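Local structure of metallo-beta-lactamase (Serratia marcescens, 6K4X) at residues T18-V29 / I212-W222; D41-A52 / E75-M84. The protein hydrolyses beta-lactam antibiotics as a zinc-dependent metallo-beta-lactamase, here held with the inhibitor 4-amino-2-sulfanylbenzoic acid. All blocks are in the same frame, centred on the assembly; numbering follows the deposited sequence.

Contact 1 of 2, residues T18-V29 / I212-W222; sequences THYVGTGGISAV and IAAHPEVNDMW. With ZN (zinc ion), chain C; D0U (4-azanyl-2-sulfanyl-benzoic acid), chain E.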
loop_
_atom_site.group_PDB
_atom_site.type_symbol
_atom_site.label_atom_id
_atom_site.label_comp_id
_atom_site.label_asym_id
_atom_site.label_seq_id
_atom_site.Cartn_x
_atom_site.Cartn_y
_atom_site.Cartn_z
ATOM N N THR A 18 -7.786 -3.231 12.464
ATOM C CA THR A 18 -6.701 -2.818 11.594
ATOM C C THR A 18 -5.402 -2.778 12.390
ATOM O O THR A 18 -5.289 -1.978 13.326
ATOM C CB THR A 18 -6.956 -1.421 11.015
ATOM O OG1 THR A 18 -8.097 -1.463 10.147
ATOM C CG2 THR A 18 -5.781 -0.891 10.236
ATOM N N HIS A 19 -4.448 -3.607 11.987
ATOM C CA HIS A 19 -3.171 -3.756 12.713
ATOM C C HIS A 19 -2.009 -3.447 11.767
ATOM O O HIS A 19 -2.003 -3.945 10.622
ATOM C CB HIS A 19 -3.004 -5.179 13.260
ATOM C CG HIS A 19 -4.247 -5.721 13.877
ATOM N ND1 HIS A 19 -4.677 -5.350 15.133
ATOM C CD2 HIS A 19 -5.186 -6.542 13.367
ATOM C CE1 HIS A 19 -5.821 -5.978 15.375
ATOM N NE2 HIS A 19 -6.167 -6.697 14.300
ATOM N N TYR A 20 -1.038 -2.660 12.218
ATOM C CA TYR A 20 0.189 -2.474 11.497
ATOM C C TYR A 20 1.113 -3.653 11.788
ATOM O O TYR A 20 1.410 -3.926 12.947
ATOM C CB TYR A 20 0.852 -1.163 11.901
ATOM C CG TYR A 20 2.065 -0.807 11.083
ATOM C CD1 TYR A 20 3.305 -1.371 11.341
ATOM C CD2 TYR A 20 1.959 0.084 10.024
ATOM C CE1 TYR A 20 4.409 -1.027 10.579
ATOM C CE2 TYR A 20 3.061 0.443 9.268
ATOM C CZ TYR A 20 4.292 -0.124 9.536
ATOM O OH TYR A 20 5.375 0.250 8.788
ATOM N N VAL A 21 1.546 -4.342 10.723
ATOM C CA VAL A 21 2.403 -5.496 10.824
ATOM C C VAL A 21 3.623 -5.371 9.908
ATOM O O VAL A 21 4.326 -6.359 9.679
ATOM C CB VAL A 21 1.643 -6.806 10.552
ATOM C CG1 VAL A 21 0.615 -7.083 11.632
ATOM C CG2 VAL A 21 1.027 -6.851 9.167
ATOM N N GLY A 22 3.878 -4.175 9.365
ATOM C CA GLY A 22 5.004 -3.956 8.480
ATOM C C GLY A 22 6.332 -3.801 9.206
ATOM O O GLY A 22 6.516 -4.120 10.389
ATOM N N THR A 23 7.307 -3.325 8.431
ATOM C CA THR A 23 8.651 -3.093 8.914
ATOM C C THR A 23 8.749 -1.663 9.440
ATOM O O THR A 23 7.799 -0.890 9.441
ATOM C CB THR A 23 9.660 -3.360 7.791
ATOM O OG1 THR A 23 9.327 -2.441 6.737
ATOM C CG2 THR A 23 9.636 -4.793 7.310
ATOM N N GLY A 24 9.948 -1.292 9.894
ATOM C CA GLY A 24 10.167 0.073 10.339
ATOM C C GLY A 24 9.983 1.079 9.222
ATOM O O GLY A 24 9.668 2.243 9.489
ATOM N N GLY A 25 10.189 0.653 7.979
ATOM C CA GLY A 25 10.214 1.568 6.865
ATOM C C GLY A 25 9.136 1.351 5.825
ATOM O O GLY A 25 8.985 2.212 4.954
ATOM N N ILE A 26 8.426 0.210 5.847
ATOM C CA ILE A 26 7.407 -0.049 4.816
ATOM C C ILE A 26 6.145 -0.549 5.500
ATOM O O ILE A 26 6.210 -1.487 6.306
ATOM C CB ILE A 26 7.863 -1.061 3.750
ATOM C CG1 ILE A 26 9.120 -0.598 3.005
ATOM C CG2 ILE A 26 6.734 -1.348 2.786
ATOM C CD1 ILE A 26 8.897 0.575 2.077
ATOM N N SER A 27 4.991 0.040 5.158
ATOM C CA SER A 27 3.764 -0.373 5.753
ATOM C C SER A 27 3.320 -1.740 5.237
ATOM O O SER A 27 3.421 -2.053 4.067
ATOM C CB SER A 27 2.676 0.614 5.474
ATOM O OG SER A 27 2.984 1.866 6.054
ATOM N N ALA A 28 2.725 -2.505 6.152
ATOM C CA ALA A 28 1.898 -3.642 5.829
ATOM C C ALA A 28 0.814 -3.678 6.899
ATOM O O ALA A 28 1.065 -3.328 8.056
ATOM C CB ALA A 28 2.676 -4.943 5.765
ATOM N N VAL A 29 -0.398 -4.048 6.500
ATOM C CA VAL A 29 -1.516 -4.024 7.411
ATOM C C VAL A 29 -2.211 -5.373 7.394
ATOM O O VAL A 29 -2.494 -5.925 6.326
ATOM C CB VAL A 29 -2.488 -2.884 7.065
ATOM C CG1 VAL A 29 -3.874 -3.102 7.649
ATOM C CG2 VAL A 29 -1.925 -1.555 7.528
ATOM N N ILE A 212 -3.069 5.187 6.043
ATOM C CA ILE A 212 -1.837 4.474 6.233
ATOM C C ILE A 212 -1.141 4.481 4.882
ATOM O O ILE A 212 -1.620 3.852 3.942
ATOM C CB ILE A 212 -2.078 3.041 6.734
ATOM C CG1 ILE A 212 -2.838 3.058 8.060
ATOM C CG2 ILE A 212 -0.768 2.295 6.843
ATOM C CD1 ILE A 212 -3.713 1.858 8.320
ATOM N N ALA A 213 -0.063 5.251 4.751
ATOM C CA ALA A 213 0.636 5.368 3.471
ATOM C C ALA A 213 1.630 4.224 3.306
ATOM O O ALA A 213 2.245 3.798 4.276
ATOM C CB ALA A 213 1.330 6.694 3.374
ATOM N N ALA A 214 1.795 3.757 2.069
ATOM C CA ALA A 214 2.664 2.628 1.790
ATOM C C ALA A 214 4.079 2.872 2.345
ATOM O O ALA A 214 4.697 1.971 2.928
ATOM C CB ALA A 214 2.673 2.348 0.307
ATOM N N HIS A 215 4.616 4.079 2.147
ATOM C CA HIS A 215 5.737 4.577 2.938
ATOM C C HIS A 215 5.170 5.291 4.154
ATOM O O HIS A 215 4.565 6.354 4.026
ATOM C CB HIS A 215 6.624 5.523 2.110
ATOM C CG HIS A 215 7.413 4.793 1.074
ATOM N ND1 HIS A 215 8.616 4.161 1.366
ATOM C CD2 HIS A 215 7.147 4.496 -0.219
ATOM C CE1 HIS A 215 9.046 3.526 0.298
ATOM N NE2 HIS A 215 8.174 3.716 -0.703
ATOM N N PRO A 216 5.288 4.708 5.361
ATOM C CA PRO A 216 4.458 5.166 6.474
ATOM C C PRO A 216 4.685 6.622 6.891
ATOM O O PRO A 216 3.768 7.304 7.364
ATOM C CB PRO A 216 4.780 4.172 7.602
ATOM C CG PRO A 216 6.101 3.556 7.206
ATOM C CD PRO A 216 6.079 3.513 5.692
ATOM N N GLU A 217 5.896 7.105 6.679
ATOM C CA GLU A 217 6.233 8.479 7.050
ATOM C C GLU A 217 5.501 9.498 6.166
ATOM O O GLU A 217 5.427 10.680 6.533
ATOM C CB GLU A 217 7.745 8.704 7.026
ATOM C CG GLU A 217 8.360 8.793 5.652
ATOM C CD GLU A 217 8.497 7.531 4.845
ATOM O OE1 GLU A 217 8.302 6.414 5.406
ATOM O OE2 GLU A 217 8.790 7.715 3.625
ATOM N N VAL A 218 4.954 9.082 5.024
ATOM C CA VAL A 218 4.215 9.980 4.190
ATOM C C VAL A 218 3.059 10.618 4.968
ATOM O O VAL A 218 2.736 11.788 4.741
ATOM C CB VAL A 218 3.749 9.273 2.910
ATOM C CG1 VAL A 218 2.636 10.020 2.188
ATOM C CG2 VAL A 218 4.930 9.075 1.982
ATOM N N ASN A 219 2.404 9.860 5.850
ATOM C CA ASN A 219 1.397 10.425 6.745
ATOM C C ASN A 219 1.888 10.377 8.200
ATOM O O ASN A 219 1.082 10.171 9.122
ATOM C CB ASN A 219 0.038 9.748 6.563
ATOM C CG ASN A 219 -1.059 10.430 7.353
ATOM O OD1 ASN A 219 -1.044 11.655 7.545
ATOM N ND2 ASN A 219 -2.034 9.669 7.830
ATOM N N ASP A 220 3.187 10.571 8.395
ATOM C CA ASP A 220 3.744 10.810 9.726
ATOM C C ASP A 220 3.384 9.689 10.708
ATOM O O ASP A 220 3.141 9.954 11.883
ATOM C CB ASP A 220 3.337 12.186 10.246
ATOM C CG ASP A 220 3.726 13.315 9.306
ATOM O OD1 ASP A 220 4.749 13.211 8.640
ATOM O OD2 ASP A 220 2.977 14.322 9.290
ATOM N N MET A 221 3.468 8.435 10.278
ATOM C CA MET A 221 3.058 7.315 11.146
ATOM C C MET A 221 3.787 7.332 12.489
ATOM O O MET A 221 3.172 7.029 13.507
ATOM C CB MET A 221 3.348 5.999 10.440
ATOM C CG MET A 221 3.071 4.763 11.270
ATOM S SD MET A 221 1.316 4.524 11.661
ATOM C CE MET A 221 0.742 3.946 10.064
ATOM N N TRP A 222 5.086 7.592 12.479
ATOM C CA TRP A 222 5.862 7.399 13.700
ATOM C C TRP A 222 5.627 8.548 14.681
ATOM O O TRP A 222 5.541 8.329 15.881
ATOM C CB TRP A 222 7.331 7.175 13.358
ATOM C CG TRP A 222 7.432 6.099 12.327
ATOM C CD1 TRP A 222 7.959 6.215 11.075
ATOM C CD2 TRP A 222 6.889 4.770 12.418
ATOM N NE1 TRP A 222 7.779 5.053 10.376
ATOM C CE2 TRP A 222 7.115 4.154 11.168
ATOM C CE3 TRP A 222 6.217 4.052 13.417
ATOM C CZ2 TRP A 222 6.717 2.838 10.920
ATOM C CZ3 TRP A 222 5.798 2.764 13.152
ATOM C CH2 TRP A 222 6.050 2.168 11.914
HETATM ZN ZN ZN C . 8.013 2.521 -2.352
HETATM O O2 D0U E . 6.826 4.214 -3.285
HETATM C C7 D0U E . 7.363 5.301 -3.593
HETATM O O1 D0U E . 6.762 6.406 -3.462
HETATM C C3 D0U E . 8.740 5.348 -4.152
HETATM C C2 D0U E . 9.337 6.637 -4.223
HETATM C C4 D0U E . 9.453 4.215 -4.583
HETATM S S1 D0U E . 9.007 2.570 -4.497
HETATM C C5 D0U E . 10.744 4.437 -5.114
HETATM C C6 D0U E . 11.326 5.704 -5.202
HETATM N N1 D0U E . 12.613 5.872 -5.696
HETATM C C1 D0U E . 10.626 6.780 -4.735
HETATM O O HOH W 1 9.773 4.504 3.882
#

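Contact 2 of 2, residues D41-A52 / E75-M84; sequences DGTTEKGAQVVA and EDHAGGISAM. With ZN (zinc ion), chain C; D0U (4-azanyl-2-sulfanyl-benzoic acid), chain E.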
loop_
_atom_site.group_PDB
_atom_site.type_symbol
_atom_site.label_atom_id
_atom_site.label_comp_id
_atom_site.label_asym_id
_atom_site.label_seq_id
_atom_site.Cartn_x
_atom_site.Cartn_y
_atom_site.Cartn_z
ATOM N N ASP A 41 0.044 -5.649 1.438
ATOM C CA ASP A 41 1.457 -5.542 1.081
ATOM C C ASP A 41 2.315 -6.562 1.840
ATOM O O ASP A 41 1.900 -7.158 2.831
ATOM C CB ASP A 41 2.004 -4.118 1.155
ATOM C CG ASP A 41 1.669 -3.312 -0.081
ATOM O OD1 ASP A 41 1.285 -3.917 -1.130
ATOM O OD2 ASP A 41 1.798 -2.074 0.003
ATOM N N GLY A 42 3.533 -6.771 1.322
ATOM C CA GLY A 42 4.461 -7.744 1.865
ATOM C C GLY A 42 5.777 -7.161 2.351
ATOM O O GLY A 42 6.576 -7.897 2.944
ATOM N N THR A 43 6.024 -5.870 2.112
ATOM C CA THR A 43 7.339 -5.250 2.337
ATOM C C THR A 43 8.365 -5.917 1.415
ATOM O O THR A 43 8.034 -6.282 0.291
ATOM C CB THR A 43 7.736 -5.159 3.825
ATOM O OG1 THR A 43 8.339 -6.357 4.342
ATOM C CG2 THR A 43 6.559 -4.741 4.683
ATOM N N THR A 44 9.628 -5.959 1.861
ATOM C CA THR A 44 10.708 -6.481 1.056
ATOM C C THR A 44 10.797 -7.995 1.226
ATOM O O THR A 44 10.135 -8.602 2.065
ATOM C CB THR A 44 12.059 -5.902 1.479
ATOM O OG1 THR A 44 12.254 -6.293 2.844
ATOM C CG2 THR A 44 12.140 -4.398 1.353
ATOM N N GLU A 45 11.644 -8.632 0.405
ATOM C CA GLU A 45 11.883 -10.038 0.518
ATOM C C GLU A 45 12.352 -10.387 1.945
ATOM O O GLU A 45 11.794 -11.258 2.566
ATOM C CB GLU A 45 12.893 -10.417 -0.562
ATOM C CG GLU A 45 13.430 -11.820 -0.502
ATOM C CD GLU A 45 14.385 -12.125 -1.654
ATOM O OE1 GLU A 45 14.741 -11.177 -2.418
ATOM O OE2 GLU A 45 14.746 -13.290 -1.791
ATOM N N LYS A 46 13.351 -9.664 2.456
ATOM C CA LYS A 46 13.829 -9.901 3.822
ATOM C C LYS A 46 12.714 -9.559 4.817
ATOM O O LYS A 46 12.559 -10.214 5.857
ATOM C CB LYS A 46 15.072 -9.053 4.085
ATOM C CG LYS A 46 16.352 -9.540 3.417
ATOM C CD LYS A 46 17.592 -8.863 3.954
ATOM C CE LYS A 46 17.547 -7.356 3.856
ATOM N NZ LYS A 46 17.303 -6.919 2.464
ATOM N N GLY A 47 11.927 -8.536 4.496
ATOM C CA GLY A 47 10.851 -8.071 5.361
ATOM C C GLY A 47 9.743 -9.092 5.539
ATOM O O GLY A 47 9.015 -9.014 6.530
ATOM N N ALA A 48 9.571 -10.034 4.614
ATOM C CA ALA A 48 8.508 -11.017 4.787
ATOM C C ALA A 48 8.643 -11.735 6.128
ATOM O O ALA A 48 7.645 -12.095 6.737
ATOM C CB ALA A 48 8.482 -12.014 3.655
ATOM N N GLN A 49 9.874 -12.006 6.562
ATOM C CA GLN A 49 10.064 -12.719 7.840
ATOM C C GLN A 49 9.608 -11.849 9.012
ATOM O O GLN A 49 9.165 -12.385 10.040
ATOM C CB GLN A 49 11.530 -13.139 8.016
ATOM C CG GLN A 49 12.041 -14.003 6.871
ATOM C CD GLN A 49 11.130 -15.160 6.537
ATOM O OE1 GLN A 49 10.792 -15.407 5.373
ATOM N NE2 GLN A 49 10.714 -15.887 7.560
ATOM N N VAL A 50 9.763 -10.526 8.881
ATOM C CA VAL A 50 9.276 -9.584 9.871
ATOM C C VAL A 50 7.743 -9.573 9.888
ATOM O O VAL A 50 7.133 -9.675 10.957
ATOM C CB VAL A 50 9.889 -8.195 9.621
ATOM C CG1 VAL A 50 9.262 -7.128 10.475
ATOM C CG2 VAL A 50 11.401 -8.204 9.796
ATOM N N VAL A 51 7.127 -9.436 8.709
ATOM C CA VAL A 51 5.691 -9.400 8.621
ATOM C C VAL A 51 5.081 -10.683 9.201
ATOM O O VAL A 51 4.113 -10.644 9.934
ATOM C CB VAL A 51 5.244 -9.188 7.171
ATOM C CG1 VAL A 51 3.742 -9.310 7.025
ATOM C CG2 VAL A 51 5.731 -7.865 6.631
ATOM N N ALA A 52 5.657 -11.845 8.854
ATOM C CA ALA A 52 5.134 -13.112 9.342
ATOM C C ALA A 52 5.182 -13.176 10.869
ATOM O O ALA A 52 4.191 -13.573 11.508
ATOM C CB ALA A 52 5.882 -14.257 8.707
ATOM N N GLU A 75 9.914 -3.571 -5.422
ATOM C CA GLU A 75 10.526 -4.497 -4.474
ATOM C C GLU A 75 10.275 -4.111 -3.016
ATOM O O GLU A 75 10.295 -4.987 -2.152
ATOM C CB GLU A 75 12.016 -4.626 -4.763
ATOM C CG GLU A 75 12.836 -3.394 -4.396
ATOM C CD GLU A 75 14.353 -3.438 -4.534
ATOM O OE1 GLU A 75 14.934 -4.482 -4.216
ATOM O OE2 GLU A 75 14.956 -2.409 -4.934
ATOM N N ASP A 76 10.160 -2.829 -2.707
ATOM C CA ASP A 76 9.991 -2.404 -1.327
ATOM C C ASP A 76 8.607 -2.757 -0.756
ATOM O O ASP A 76 8.503 -2.961 0.453
ATOM C CB ASP A 76 10.309 -0.924 -1.150
ATOM C CG ASP A 76 9.553 0.063 -2.016
ATOM O OD1 ASP A 76 9.158 -0.300 -3.146
ATOM O OD2 ASP A 76 9.400 1.216 -1.552
ATOM N N HIS A 77 7.564 -2.762 -1.594
ATOM C CA HIS A 77 6.213 -3.068 -1.116
ATOM C C HIS A 77 5.837 -4.520 -1.384
ATOM O O HIS A 77 5.011 -5.105 -0.657
ATOM C CB HIS A 77 5.191 -2.147 -1.781
ATOM C CG HIS A 77 5.576 -0.717 -1.641
ATOM N ND1 HIS A 77 5.424 -0.003 -0.460
ATOM C CD2 HIS A 77 6.232 0.095 -2.498
ATOM C CE1 HIS A 77 5.957 1.199 -0.642
ATOM N NE2 HIS A 77 6.481 1.286 -1.861
ATOM N N ALA A 78 6.325 -5.055 -2.505
ATOM C CA ALA A 78 5.883 -6.340 -3.063
ATOM C C ALA A 78 6.950 -7.430 -2.939
ATOM O O ALA A 78 6.660 -8.595 -3.203
ATOM C CB ALA A 78 5.503 -6.208 -4.521
ATOM N N GLY A 79 8.174 -7.075 -2.555
ATOM C CA GLY A 79 9.243 -8.053 -2.527
ATOM C C GLY A 79 8.958 -9.222 -1.613
ATOM O O GLY A 79 9.459 -10.326 -1.872
ATOM N N GLY A 80 8.180 -8.999 -0.547
ATOM C CA GLY A 80 7.858 -10.030 0.403
ATOM C C GLY A 80 6.588 -10.795 0.082
ATOM O O GLY A 80 6.240 -11.722 0.819
ATOM N N ILE A 81 5.845 -10.382 -0.946
ATOM C CA ILE A 81 4.567 -10.982 -1.206
ATOM C C ILE A 81 4.701 -12.465 -1.543
ATOM O O ILE A 81 3.913 -13.264 -1.060
ATOM C CB ILE A 81 3.770 -10.215 -2.274
ATOM C CG1 ILE A 81 3.337 -8.871 -1.678
ATOM C CG2 ILE A 81 2.588 -11.055 -2.756
ATOM C CD1 ILE A 81 2.598 -7.972 -2.625
ATOM N N SER A 82 5.676 -12.823 -2.377
ATOM C CA SER A 82 5.771 -14.214 -2.804
ATOM C C SER A 82 5.958 -15.141 -1.603
ATOM O O SER A 82 5.327 -16.188 -1.485
ATOM C CB SER A 82 6.883 -14.380 -3.793
ATOM O OG SER A 82 7.031 -15.746 -4.165
ATOM N N ALA A 83 6.862 -14.748 -0.709
ATOM C CA ALA A 83 7.143 -15.535 0.475
ATOM C C ALA A 83 5.897 -15.615 1.363
ATOM O O ALA A 83 5.568 -16.674 1.909
ATOM C CB ALA A 83 8.323 -14.992 1.238
ATOM N N MET A 84 5.218 -14.487 1.557
ATOM C CA MET A 84 3.989 -14.477 2.358
ATOM C C MET A 84 2.905 -15.337 1.695
ATOM O O MET A 84 2.142 -16.020 2.385
ATOM C CB MET A 84 3.489 -13.052 2.562
ATOM C CG MET A 84 4.355 -12.182 3.482
ATOM S SD MET A 84 4.690 -12.877 5.103
ATOM C CE MET A 84 3.049 -13.471 5.544
HETATM ZN ZN ZN C . 8.013 2.521 -2.352
HETATM O O2 D0U E . 6.826 4.214 -3.285
HETATM C C7 D0U E . 7.363 5.301 -3.593
HETATM O O1 D0U E . 6.762 6.406 -3.462
HETATM C C3 D0U E . 8.740 5.348 -4.152
HETATM C C2 D0U E . 9.337 6.637 -4.223
HETATM C C4 D0U E . 9.453 4.215 -4.583
HETATM S S1 D0U E . 9.007 2.570 -4.497
HETATM C C5 D0U E . 10.744 4.437 -5.114
HETATM C C6 D0U E . 11.326 5.704 -5.202
HETATM N N1 D0U E . 12.613 5.872 -5.696
HETATM C C1 D0U E . 10.626 6.780 -4.735
HETATM O O HOH W 2 3.698 -0.891 1.492
HETATM O O HOH W 3 12.609 -6.841 -1.813
#

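Contact 1 of 2, residues T18-V29 / I212-W222
The hydroxyl of Ser27 donates to the carbonyl of Ala213, OG to O 2.7 Å, where strand 210-213 gives way to the loop carrying His215. With chi1 at -63°, OG swings back beside the serine's own backbone N, and both donors meet the same turn: Ser27 N reaches Ala214 O at 3.0 Å along a nearly straight N-H...O line of 167°. A small polar residue suits this buried place, since it serves two successive carbonyls while letting Pro216 settle its CB and CD against OG.

Next along the loop a water ties three groups together. It donates to Gly25 O and Glu217 OE1 and accepts from His215 ND1 at 2.8 Å, lying in the plane of the imidazole. Held at ND1 by this water and at NE2 by zinc, 2.0 Å from NE2, the ring has its rotation fixed from two ends. Ile26 runs alongside it, and its CD1 comes 3.4 Å from His215 CE1, an apolar neighbour for the CE1 side of a metal ligand.

Farther from the metal the contact is aromatic. Trp222 turns the edge of its six-membered ring toward the face of Tyr20 in an offset edge-to-face pair, planes at 82°; Met221 adds an oblique Met-aromatic contact. The phenol can be buried because its OH donates to Thr23 O at 2.8 Å, in the tyrosine ring plane. At the far end Ile212 CD1 meets Val29 CG2 at 3.9 Å and Thr18 CG2 tip to tip, apolar filling between the two sheets.

Such packing belongs to the alpha-beta/beta-alpha sandwich of the metallo-beta-lactamase fold, in which a loop leaving one sheet delivers the histidine of the second zinc site, here His215.

Contact 2 of 2, residues D41-A52 / E75-M84
Gly42 and Thr43 lie against the turn after His77, which ends the HXHXDH zinc-binding motif of the metallo-beta-lactamase superfamily (His72, His74, Asp76 and His77 here). Backbone hydrogen bonds hold the two loops together. Gly42 N donates to His77 O at 3.0 Å, and Gly80 N returns a bond to Thr43 O at 2.8 Å, arriving from above the carbonyl plane. Weaker CA-H...O contacts add to these, among them Gly80 CA to Gly42 O. Glycines suit positions 42, 79 and 80 because the chains run so close that bare CA atoms must do the packing.

Side-chain polar bonds shape the loop that leads into helix 47-57. Thr44 OG1 stands between its backbone N and carbonyl carbon, chi1 61°, where it accepts from Gly47 N at 2.8 Å and caps the turn into the helix; Ser6 OG is its second partner. Thr43 OG1 donates to Gly42 O.

Water carries the link to the metal ligand. Asp41 OD2, also bonded to Thr71 OG1, probably accepts from a water that accepts a hydrogen bond from His77 ND1 at 2.8 Å, in the ring plane. The link is consistent with a second-shell carboxylate that steadies the imidazole, whose NE2 binds zinc at 2.0 Å. Asp76 OD2 is bound to the same ion. A further water bridges Glu45 N and Glu75 O.

Apolar packing joins helix 47-57 to helix 81-88. Ala48 CB and Ala83 CB touch at 3.8 Å, small enough to bring the helices close. Met84, bent at chi2 and chi3, lays its flexible thioether against both Val51 CG1 and Ala52 CB, and its SD lies 3.5 Å from Ala48 O.

Contact 2 is nested within the long chain loop closed by contact 1, and their centres lie about 13 Å apart. They converge on one zinc: His215 from contact 1, Asp76 and His77 from contact 2, with His215 NE2 only 2.9 Å from Asp76 OD2 and 3.2 Å from His77 NE2. The inhibitor completes this site through its carboxylate O2, 2.3 Å from the zinc, and its sulfur S1, at 2.4 Å. Direct packing joins the contacts too, since Ile26 CG2 lies 3.3 Å from Asp76 O and Thr23 CG2 3.6 Å from Thr43 OG1. His72, His74 and His150 bind the other zinc, that of the first site, nearby.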